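Local coordinates for uncharacterized protein (Deinococcus radiodurans, PDB 3NQN) that is of unknown function but binds calcium ions and probably adopts the helix-grip fold of the Bet v 1-like proteins, at residues A[10-15]-A[105-110]; A[33-38]-A[145-150]; A[73-78]-A[96-101]. One frame throughout, in Å; residues are numbered along the deposited sequence. Where two conformers were deposited one is given.

In the fold
Contacts 1 and 3 lie in one antiparallel sheet; contact 2 sets a loop on the long helix 122-153 that packs against it. Contact 1 pairs strand 5-13, outermost at one end of the sheet within the chain, with strand 104-114; contact 3 lies about 10 Å away between centres, where strand 76-81 meets strand 90-99, the next neighbour of 104-114. The centre of contact 2 is about 12 Å from contact 1 and 19 Å from contact 3. Phe-109 and Phe-10 pack directly on Leu-147 and Pro-148. Along the chain, contact 3 is nested inside both others, while contacts 1 and 2 interleave, so that contact 1 joins the first strand to the last, consistent with a helix-grip fold.

Contact 1 of 3, residues A[10-15]-A[105-110]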
loop_
_atom_site.group_PDB
_atom_site.type_symbol
_atom_site.label_atom_id
_atom_site.label_comp_id
_atom_site.label_asym_id
_atom_site.label_seq_id
_atom_site.Cartn_x
_atom_site.Cartn_y
_atom_site.Cartn_z
ATOM N N PHE A 10 -14.288 8.393 -25.891
ATOM C CA PHE A 10 -13.626 9.251 -26.859
ATOM C C PHE A 10 -13.135 8.462 -28.047
ATOM O O PHE A 10 -13.038 7.232 -28.002
ATOM C CB PHE A 10 -12.442 9.979 -26.188
ATOM C CG PHE A 10 -11.405 9.053 -25.610
ATOM C CD1 PHE A 10 -11.564 8.530 -24.325
ATOM C CD2 PHE A 10 -10.278 8.704 -26.337
ATOM C CE1 PHE A 10 -10.627 7.663 -23.789
ATOM C CE2 PHE A 10 -9.337 7.827 -25.802
ATOM C CZ PHE A 10 -9.504 7.320 -24.525
ATOM N N THR A 11 -12.803 9.185 -29.102
ATOM C CA THR A 11 -12.280 8.589 -30.329
ATOM C C THR A 11 -10.916 9.167 -30.640
ATOM O O THR A 11 -10.633 10.281 -30.280
ATOM C CB THR A 11 -13.224 8.821 -31.533
ATOM O OG1 THR A 11 -13.542 10.217 -31.644
ATOM C CG2 THR A 11 -14.498 8.014 -31.379
ATOM N N LEU A 12 -10.077 8.360 -31.286
ATOM C CA LEU A 12 -8.724 8.760 -31.717
ATOM C C LEU A 12 -8.383 7.980 -32.955
ATOM O O LEU A 12 -8.723 6.807 -33.056
ATOM C CB LEU A 12 -7.667 8.374 -30.678
ATOM C CG LEU A 12 -7.610 9.055 -29.339
ATOM C CD1 LEU A 12 -6.514 8.392 -28.496
ATOM C CD2 LEU A 12 -7.335 10.556 -29.521
ATOM N N ARG A 13 -7.649 8.597 -33.868
ATOM C CA ARG A 13 -7.216 7.921 -35.075
ATOM C C ARG A 13 -5.784 7.414 -34.930
ATOM O O ARG A 13 -4.896 8.148 -34.501
ATOM C CB ARG A 13 -7.322 8.856 -36.281
ATOM C CG ARG A 13 -6.791 8.252 -37.584
ATOM C CD ARG A 13 -7.586 8.748 -38.768
ATOM N NE ARG A 13 -6.970 8.403 -40.041
ATOM C CZ ARG A 13 -7.658 8.126 -41.140
ATOM N NH1 ARG A 13 -8.980 8.079 -41.092
ATOM N NH2 ARG A 13 -7.025 7.840 -42.272
ATOM N N HIS A 14 -5.566 6.150 -35.260
ATOM C CA HIS A 14 -4.214 5.618 -35.249
ATOM C C HIS A 14 -3.612 6.007 -36.602
ATOM O O HIS A 14 -4.169 5.673 -37.623
ATOM C CB HIS A 14 -4.214 4.088 -35.089
ATOM C CG HIS A 14 -2.867 3.518 -34.773
ATOM N ND1 HIS A 14 -1.802 3.590 -35.649
ATOM C CD2 HIS A 14 -2.410 2.865 -33.681
ATOM C CE1 HIS A 14 -0.746 3.018 -35.100
ATOM N NE2 HIS A 14 -1.088 2.565 -33.911
ATOM N N PRO A 15 -2.486 6.727 -36.604
ATOM C CA PRO A 15 -1.845 7.167 -37.861
ATOM C C PRO A 15 -1.419 6.056 -38.836
ATOM O O PRO A 15 -1.203 6.336 -40.007
ATOM C CB PRO A 15 -0.592 7.921 -37.378
ATOM C CG PRO A 15 -0.835 8.233 -35.960
ATOM C CD PRO A 15 -1.730 7.167 -35.418
HETATM N N MSE A 105 -10.183 4.705 -33.932
HETATM C CA MSE A 105 -10.401 3.968 -32.691
HETATM C C MSE A 105 -11.441 4.651 -31.805
HETATM O O MSE A 105 -11.532 5.872 -31.768
HETATM C CB MSE A 105 -9.087 3.821 -31.918
HETATM C CG MSE A 105 -8.009 3.048 -32.692
HETATM SE SE MSE A 105 -6.360 2.970 -31.756
HETATM C CE MSE A 105 -5.906 4.867 -31.597
ATOM N N ALA A 106 -12.230 3.835 -31.119
ATOM C CA ALA A 106 -13.221 4.302 -30.157
ATOM C C ALA A 106 -12.899 3.652 -28.828
ATOM O O ALA A 106 -12.633 2.442 -28.764
ATOM C CB ALA A 106 -14.659 3.919 -30.603
ATOM N N PHE A 107 -12.933 4.453 -27.767
ATOM C CA PHE A 107 -12.688 3.977 -26.422
ATOM C C PHE A 107 -13.819 4.399 -25.499
ATOM O O PHE A 107 -14.391 5.474 -25.661
ATOM C CB PHE A 107 -11.383 4.576 -25.887
ATOM C CG PHE A 107 -10.170 4.173 -26.657
ATOM C CD1 PHE A 107 -9.460 3.039 -26.302
ATOM C CD2 PHE A 107 -9.719 4.941 -27.739
ATOM C CE1 PHE A 107 -8.330 2.646 -27.028
ATOM C CE2 PHE A 107 -8.596 4.564 -28.454
ATOM C CZ PHE A 107 -7.896 3.414 -28.097
ATOM N N ALA A 108 -14.131 3.525 -24.542
ATOM C CA ALA A 108 -15.014 3.827 -23.439
ATOM C C ALA A 108 -14.414 3.154 -22.192
ATOM O O ALA A 108 -14.072 1.951 -22.226
ATOM C CB ALA A 108 -16.422 3.282 -23.701
ATOM N N PHE A 109 -14.260 3.923 -21.124
ATOM C CA PHE A 109 -13.770 3.399 -19.842
ATOM C C PHE A 109 -14.729 3.704 -18.738
ATOM O O PHE A 109 -15.363 4.763 -18.737
ATOM C CB PHE A 109 -12.424 3.998 -19.498
ATOM C CG PHE A 109 -11.323 3.518 -20.373
ATOM C CD1 PHE A 109 -10.628 2.361 -20.057
ATOM C CD2 PHE A 109 -11.018 4.181 -21.550
ATOM C CE1 PHE A 109 -9.639 1.883 -20.875
ATOM C CE2 PHE A 109 -10.016 3.711 -22.374
ATOM C CZ PHE A 109 -9.327 2.547 -22.031
ATOM N N GLN A 110 -14.870 2.764 -17.803
ATOM C CA GLN A 110 -15.724 2.980 -16.614
ATOM C C GLN A 110 -14.941 2.574 -15.360
ATOM O O GLN A 110 -14.164 1.611 -15.383
ATOM C CB GLN A 110 -17.050 2.203 -16.703
ATOM C CG GLN A 110 -17.820 2.359 -18.035
ATOM C CD GLN A 110 -17.290 1.456 -19.145
ATOM O OE1 GLN A 110 -16.909 0.323 -18.905
ATOM N NE2 GLN A 110 -17.280 1.962 -20.366
#
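Phe-10 lies flat over the start of the Phe-107 side chain, whose CB stands above one face of the Phe-10 ring, 3.8 Å from its centroid. The two rings are nearly parallel, with planes 20° apart, but slid so far that they barely overlap; their closest approach is rim to rim, CE2 of Phe-10 lying 3.5 Å from CD2 of Phe-107. With CG of Phe-10 lodged between its own backbone N and carbonyl carbon (chi1 59°), the ring leans over the neighbouring strand, and its CE1 comes to 4.2 Å from CD2 of Phe-109, at the edge of that ring. Farther along, SE of selenomethionine Met-105 lies at the edge of the His-14 ring, and the bend at chi3 (-61°) turns CE back to 4.0 Å from Leu-12 CB.

Four backbone bonds fix this register. Phe-107 N gives its hydrogen to Phe-10 O at 2.8 Å and Met-105 N to Leu-12 O at 2.7 Å; the reciprocal bonds from Phe-10 N and Leu-12 N complete two antiparallel hydrogen-bonded pairs. Between them Thr-11 faces Ala-106 in a non-hydrogen-bonded pair, where Thr-11 CA approaches Met-105 O at 3.2 Å.

The next shell seats the aromatic face: Leu-151 of helix 122-153 packs on both Phe-10 and Phe-107, and Pro-148 on Phe-10, while Phe-24 of helix 18-26 meets Met-105. Were Phe-10 replaced by alanine, Phe-107 CB would probably lose the ring face above it and a gap open between Phe-107, Phe-109 and the long helix. An edge strand paired antiparallel with the last strand, its apolar face turned to a long C-terminal helix, is the arrangement expected of the Bet v 1-like helix-grip fold.

Contact 2 of 3, residues A[33-38]-A[145-150]; sequences AGVRFL and KALPEG
Gly-150 presses its bare CA against Val-35, bringing the loop that follows helix 28-31 onto the long C-terminal helix of what is probably a helix-grip fold. The approach is close enough that a CB on Gly-150 would run into Val-35 CA, and Gly-34 O faces Gly-150 CA in a C-H...O contact.

The polar backbone groups are joined through water. One water accepts from Gly-34 N at 2.9 Å and donates to Gly-150 O at 2.8 Å. A second accepts from Arg-36 N at 2.7 Å and donates to Ala-146 O at 3.1 Å. Ala-146 O is therefore gripped twice, since it also takes the helical bond from Gly-150 N at 3.0 Å. Both bridges start at loop N-H groups and end at helix carbonyls, near a kink where the nitrogens of Pro-148 and Glu-149 make no bond to the preceding turn; proline has no N-H to give.

The charged pair lies on the more exposed side. Arg-36 NH1 and Glu-149 OE1 form a salt bridge at 3.0 Å, but its hydrogen bond is weak, bent to 121° at the hydrogen. OE1 sits at the edge of the guanidinium, in its plane, whereas the carboxylate plane is turned 75° against it, so the two groups do not form a flat two-pronged pair. A bend in the arginine chain (chi3 72°) carries the guanidinium back beside Phe-37, whose CZ lies above one of its faces, toward the rim.

Apolar contacts frame the polar ones. Leu-147, which also packs on Phe-10 and Phe-109 of the sheet, brings CD2 to 3.8 Å from Val-35 CG1. At the other end of the contact, Ala-146 CB meets the Phe-37 ring at its edge, in the ring plane, 3.6 Å from CE2.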
loop_
_atom_site.group_PDB
_atom_site.type_symbol
_atom_site.label_atom_id
_atom_site.label_comp_id
_atom_site.label_asym_id
_atom_site.label_seq_id
_atom_site.Cartn_x
_atom_site.Cartn_y
_atom_site.Cartn_z
ATOM N N ALA A 33 0.744 2.698 -22.458
ATOM C CA ALA A 33 2.152 3.162 -22.242
ATOM C C ALA A 33 2.280 4.582 -21.607
ATOM O O ALA A 33 3.073 4.785 -20.683
ATOM C CB ALA A 33 2.951 3.085 -23.556
ATOM N N GLY A 34 1.479 5.531 -22.081
ATOM C CA GLY A 34 1.559 6.909 -21.605
ATOM C C GLY A 34 0.438 7.334 -20.676
ATOM O O GLY A 34 0.281 8.509 -20.385
ATOM N N VAL A 35 -0.349 6.384 -20.202
ATOM C CA VAL A 35 -1.475 6.713 -19.323
ATOM C C VAL A 35 -0.999 7.076 -17.910
ATOM O O VAL A 35 -0.160 6.399 -17.340
ATOM C CB VAL A 35 -2.485 5.576 -19.297
ATOM C CG1 VAL A 35 -3.523 5.779 -18.204
ATOM C CG2 VAL A 35 -3.166 5.469 -20.682
ATOM N N ARG A 36 -1.538 8.163 -17.368
ATOM C CA ARG A 36 -1.165 8.627 -16.042
ATOM C C ARG A 36 -2.231 8.257 -15.021
ATOM O O ARG A 36 -3.376 7.913 -15.375
ATOM C CB ARG A 36 -0.990 10.157 -16.029
ATOM C CG ARG A 36 0.209 10.700 -16.844
ATOM C CD ARG A 36 -0.059 12.139 -17.308
ATOM N NE ARG A 36 0.008 13.086 -16.225
ATOM C CZ ARG A 36 -0.703 14.211 -16.133
ATOM N NH1 ARG A 36 -1.624 14.533 -17.039
ATOM N NH2 ARG A 36 -0.516 15.005 -15.088
ATOM N N PHE A 37 -1.831 8.337 -13.748
ATOM C CA PHE A 37 -2.698 8.126 -12.588
ATOM C C PHE A 37 -3.083 6.682 -12.363
ATOM O O PHE A 37 -3.945 6.389 -11.533
ATOM C CB PHE A 37 -3.919 9.044 -12.635
ATOM C CG PHE A 37 -3.573 10.479 -12.902
ATOM C CD1 PHE A 37 -2.820 11.204 -11.986
ATOM C CD2 PHE A 37 -3.973 11.103 -14.085
ATOM C CE1 PHE A 37 -2.486 12.546 -12.231
ATOM C CE2 PHE A 37 -3.646 12.432 -14.332
ATOM C CZ PHE A 37 -2.902 13.156 -13.403
ATOM N N LEU A 38 -2.403 5.777 -13.067
ATOM C CA LEU A 38 -2.512 4.349 -12.818
ATOM C C LEU A 38 -1.133 3.859 -12.356
ATOM O O LEU A 38 -0.304 3.412 -13.163
ATOM C CB LEU A 38 -2.966 3.586 -14.075
ATOM C CG LEU A 38 -4.386 3.885 -14.592
ATOM C CD1 LEU A 38 -4.700 2.995 -15.800
ATOM C CD2 LEU A 38 -5.436 3.706 -13.482
ATOM N N LYS A 145 -10.742 11.677 -16.739
ATOM C CA LYS A 145 -10.571 12.873 -17.545
ATOM C C LYS A 145 -9.245 12.942 -18.279
ATOM O O LYS A 145 -9.171 13.561 -19.332
ATOM C CB LYS A 145 -10.761 14.110 -16.693
ATOM C CG LYS A 145 -12.224 14.356 -16.290
ATOM C CD LYS A 145 -12.318 15.587 -15.413
ATOM C CE LYS A 145 -13.729 15.800 -14.897
ATOM N NZ LYS A 145 -13.768 16.870 -13.859
ATOM N N ALA A 146 -8.203 12.295 -17.745
ATOM C CA ALA A 146 -6.883 12.331 -18.386
ATOM C C ALA A 146 -6.673 11.205 -19.412
ATOM O O ALA A 146 -5.691 11.217 -20.145
ATOM C CB ALA A 146 -5.748 12.303 -17.303
ATOM N N LEU A 147 -7.596 10.253 -19.479
ATOM C CA LEU A 147 -7.425 9.098 -20.377
ATOM C C LEU A 147 -7.201 9.441 -21.848
ATOM O O LEU A 147 -6.342 8.854 -22.479
ATOM C CB LEU A 147 -8.579 8.087 -20.245
ATOM C CG LEU A 147 -8.401 7.004 -19.209
ATOM C CD1 LEU A 147 -9.642 6.092 -19.174
ATOM C CD2 LEU A 147 -7.120 6.185 -19.479
ATOM N N PRO A 148 -7.998 10.364 -22.412
ATOM C CA PRO A 148 -7.748 10.679 -23.821
ATOM C C PRO A 148 -6.306 11.162 -24.077
ATOM O O PRO A 148 -5.683 10.751 -25.043
ATOM C CB PRO A 148 -8.768 11.776 -24.117
ATOM C CG PRO A 148 -9.942 11.429 -23.179
ATOM C CD PRO A 148 -9.276 10.927 -21.925
ATOM N N GLU A 149 -5.812 12.029 -23.203
ATOM C CA GLU A 149 -4.449 12.524 -23.269
ATOM C C GLU A 149 -3.459 11.351 -23.188
ATOM O O GLU A 149 -2.544 11.230 -24.011
ATOM C CB GLU A 149 -4.206 13.497 -22.097
ATOM C CG GLU A 149 -2.802 14.127 -22.063
ATOM C CD GLU A 149 -2.591 15.038 -20.866
ATOM O OE1 GLU A 149 -3.034 14.686 -19.736
ATOM O OE2 GLU A 149 -1.953 16.102 -21.048
ATOM N N GLY A 150 -3.696 10.455 -22.225
ATOM C CA GLY A 150 -2.834 9.293 -22.010
ATOM C C GLY A 150 -2.804 8.325 -23.166
ATOM O O GLY A 150 -1.738 7.883 -23.570
HETATM O O HOH W 1 -0.687 5.324 -24.019
HETATM O O HOH W 2 -3.423 9.553 -18.785
#

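Contact 3 of 3, residues A[73-78]-A[96-101]; sequences TPQGAE and QATAAE
Gln-75 to Glu-78 pair directly with the residues from Gln-96 to Ala-99, and Thr-73, just ahead of them, joins in through water. Its OG1 shares a hydrogen bond with that water at 2.6 Å, and the water donates in turn to Ala-97 O at 2.9 Å. Thr-73 also starts a tight turn across Pro-74 and Gln-75: its N and O bond to the O and N of Gly-76, and Arg-26 of helix 18-26 reaches both Thr-73 O and Gly-76 O from outside.

Gln-75, in the turn just before strand 76-81, makes the outermost backbone bond between the segments, its O accepting from Ala-99 N at 2.7 Å; Thr-98 CA approaches the same oxygen in a C-H...O contact. Alongside, Gln-75 CB lies 4.0 Å from Thr-98 CB, with CG2 of the threonine close by.

Gly-76 faces Thr-98 in a non-hydrogen-bonded pair. Its CA comes so near Ala-97 O that a CB there would collide with that oxygen, which fits the choice of glycine. This is the open end of the antiparallel hairpin formed by strands 76-81 and 90-99, in the middle of a sheet whose strand order is consistent with the helix-grip fold.

Ala-77 and Ala-97 form the hydrogen-bonded pair. Ala-97 N donates to Ala-77 O at 3.0 Å, and Ala-77 N returns a longer bond of 3.3 Å to Ala-97 O, the oxygen already held by water. Helix 18-26 packs on this face, Arg-26 touching Ala-77 and Val-25 touching Ala-97.

Glu-78, on the face away from that helix, crosses Gln-96 at their CG atoms, 3.9 Å apart. The amide plane of Gln-96 stands 74° from the carboxylate of Glu-78. A water accepts from Gln-96 NE2 and lies within bonding distance of Glu-78 OE1, though other acceptors compete for its protons; Arg-80 pairs with OE1 and Gln-110 OE1 takes a bond from NE2.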
loop_
_atom_site.group_PDB
_atom_site.type_symbol
_atom_site.label_atom_id
_atom_site.label_comp_id
_atom_site.label_asym_id
_atom_site.label_seq_id
_atom_site.Cartn_x
_atom_site.Cartn_y
_atom_site.Cartn_z
ATOM N N THR A 73 -11.435 -9.133 -28.652
ATOM C CA THR A 73 -12.693 -9.171 -29.396
ATOM C C THR A 73 -12.452 -8.985 -30.895
ATOM O O THR A 73 -11.357 -8.630 -31.314
ATOM C CB THR A 73 -13.617 -8.069 -28.886
ATOM O OG1 THR A 73 -12.947 -6.813 -29.011
ATOM C CG2 THR A 73 -13.964 -8.327 -27.399
ATOM N N PRO A 74 -13.485 -9.206 -31.713
ATOM C CA PRO A 74 -13.257 -9.109 -33.160
ATOM C C PRO A 74 -12.809 -7.724 -33.658
ATOM O O PRO A 74 -12.006 -7.652 -34.583
ATOM C CB PRO A 74 -14.616 -9.511 -33.749
ATOM C CG PRO A 74 -15.176 -10.433 -32.745
ATOM C CD PRO A 74 -14.749 -9.898 -31.408
ATOM N N GLN A 75 -13.272 -6.646 -33.024
ATOM C CA GLN A 75 -12.920 -5.270 -33.423
ATOM C C GLN A 75 -11.877 -4.625 -32.514
ATOM O O GLN A 75 -11.525 -3.463 -32.697
ATOM C CB GLN A 75 -14.149 -4.373 -33.375
ATOM C CG GLN A 75 -15.341 -4.859 -34.109
ATOM C CD GLN A 75 -16.386 -3.790 -34.192
ATOM O OE1 GLN A 75 -17.351 -3.790 -33.426
ATOM N NE2 GLN A 75 -16.144 -2.799 -35.037
ATOM N N GLY A 76 -11.418 -5.345 -31.495
ATOM C CA GLY A 76 -10.451 -4.762 -30.560
ATOM C C GLY A 76 -10.215 -5.589 -29.311
ATOM O O GLY A 76 -9.729 -6.702 -29.385
ATOM N N ALA A 77 -10.577 -5.031 -28.164
ATOM C CA ALA A 77 -10.346 -5.687 -26.887
ATOM C C ALA A 77 -11.110 -4.972 -25.797
ATOM O O ALA A 77 -11.498 -3.800 -25.954
ATOM C CB ALA A 77 -8.843 -5.682 -26.556
ATOM N N GLU A 78 -11.307 -5.667 -24.682
ATOM C CA GLU A 78 -11.925 -5.087 -23.494
ATOM C C GLU A 78 -11.093 -5.389 -22.267
ATOM O O GLU A 78 -10.298 -6.344 -22.255
ATOM C CB GLU A 78 -13.286 -5.721 -23.217
ATOM C CG GLU A 78 -14.346 -5.482 -24.221
ATOM C CD GLU A 78 -15.620 -6.228 -23.867
ATOM O OE1 GLU A 78 -16.024 -6.213 -22.667
ATOM O OE2 GLU A 78 -16.216 -6.822 -24.770
ATOM N N GLN A 96 -13.656 -0.693 -23.093
ATOM C CA GLN A 96 -13.918 -1.312 -24.365
ATOM C C GLN A 96 -13.282 -0.450 -25.450
ATOM O O GLN A 96 -13.328 0.791 -25.386
ATOM C CB GLN A 96 -15.423 -1.465 -24.629
ATOM C CG GLN A 96 -16.255 -2.124 -23.473
ATOM C CD GLN A 96 -16.580 -1.141 -22.349
ATOM O OE1 GLN A 96 -16.927 -0.001 -22.603
ATOM N NE2 GLN A 96 -16.490 -1.608 -21.091
ATOM N N ALA A 97 -12.674 -1.106 -26.433
ATOM C CA ALA A 97 -11.996 -0.417 -27.516
ATOM C C ALA A 97 -12.282 -1.099 -28.837
ATOM O O ALA A 97 -12.262 -2.345 -28.937
ATOM C CB ALA A 97 -10.470 -0.378 -27.264
ATOM N N THR A 98 -12.523 -0.297 -29.866
ATOM C CA THR A 98 -12.717 -0.840 -31.207
ATOM C C THR A 98 -11.830 -0.074 -32.185
ATOM O O THR A 98 -11.515 1.083 -31.962
ATOM C CB THR A 98 -14.162 -0.724 -31.668
ATOM O OG1 THR A 98 -14.516 0.659 -31.748
ATOM C CG2 THR A 98 -15.095 -1.442 -30.707
ATOM N N ALA A 99 -11.381 -0.772 -33.223
ATOM C CA ALA A 99 -10.581 -0.188 -34.300
ATOM C C ALA A 99 -11.342 -0.439 -35.585
ATOM O O ALA A 99 -11.840 -1.554 -35.823
ATOM C CB ALA A 99 -9.221 -0.830 -34.363
ATOM N N ALA A 100 -11.494 0.600 -36.383
ATOM C CA ALA A 100 -12.285 0.508 -37.586
ATOM C C ALA A 100 -11.457 0.825 -38.820
ATOM O O ALA A 100 -10.217 0.965 -38.749
ATOM C CB ALA A 100 -13.475 1.442 -37.491
ATOM N N GLU A 101 -12.140 0.894 -39.960
ATOM C CA GLU A 101 -11.504 1.201 -41.217
ATOM C C GLU A 101 -10.741 2.502 -41.111
ATOM O O GLU A 101 -11.246 3.487 -40.578
ATOM C CB GLU A 101 -12.559 1.307 -42.339
HETATM O O HOH W 3 -14.166 -4.494 -28.691
HETATM O O HOH W 4 -15.566 -4.272 -20.399
#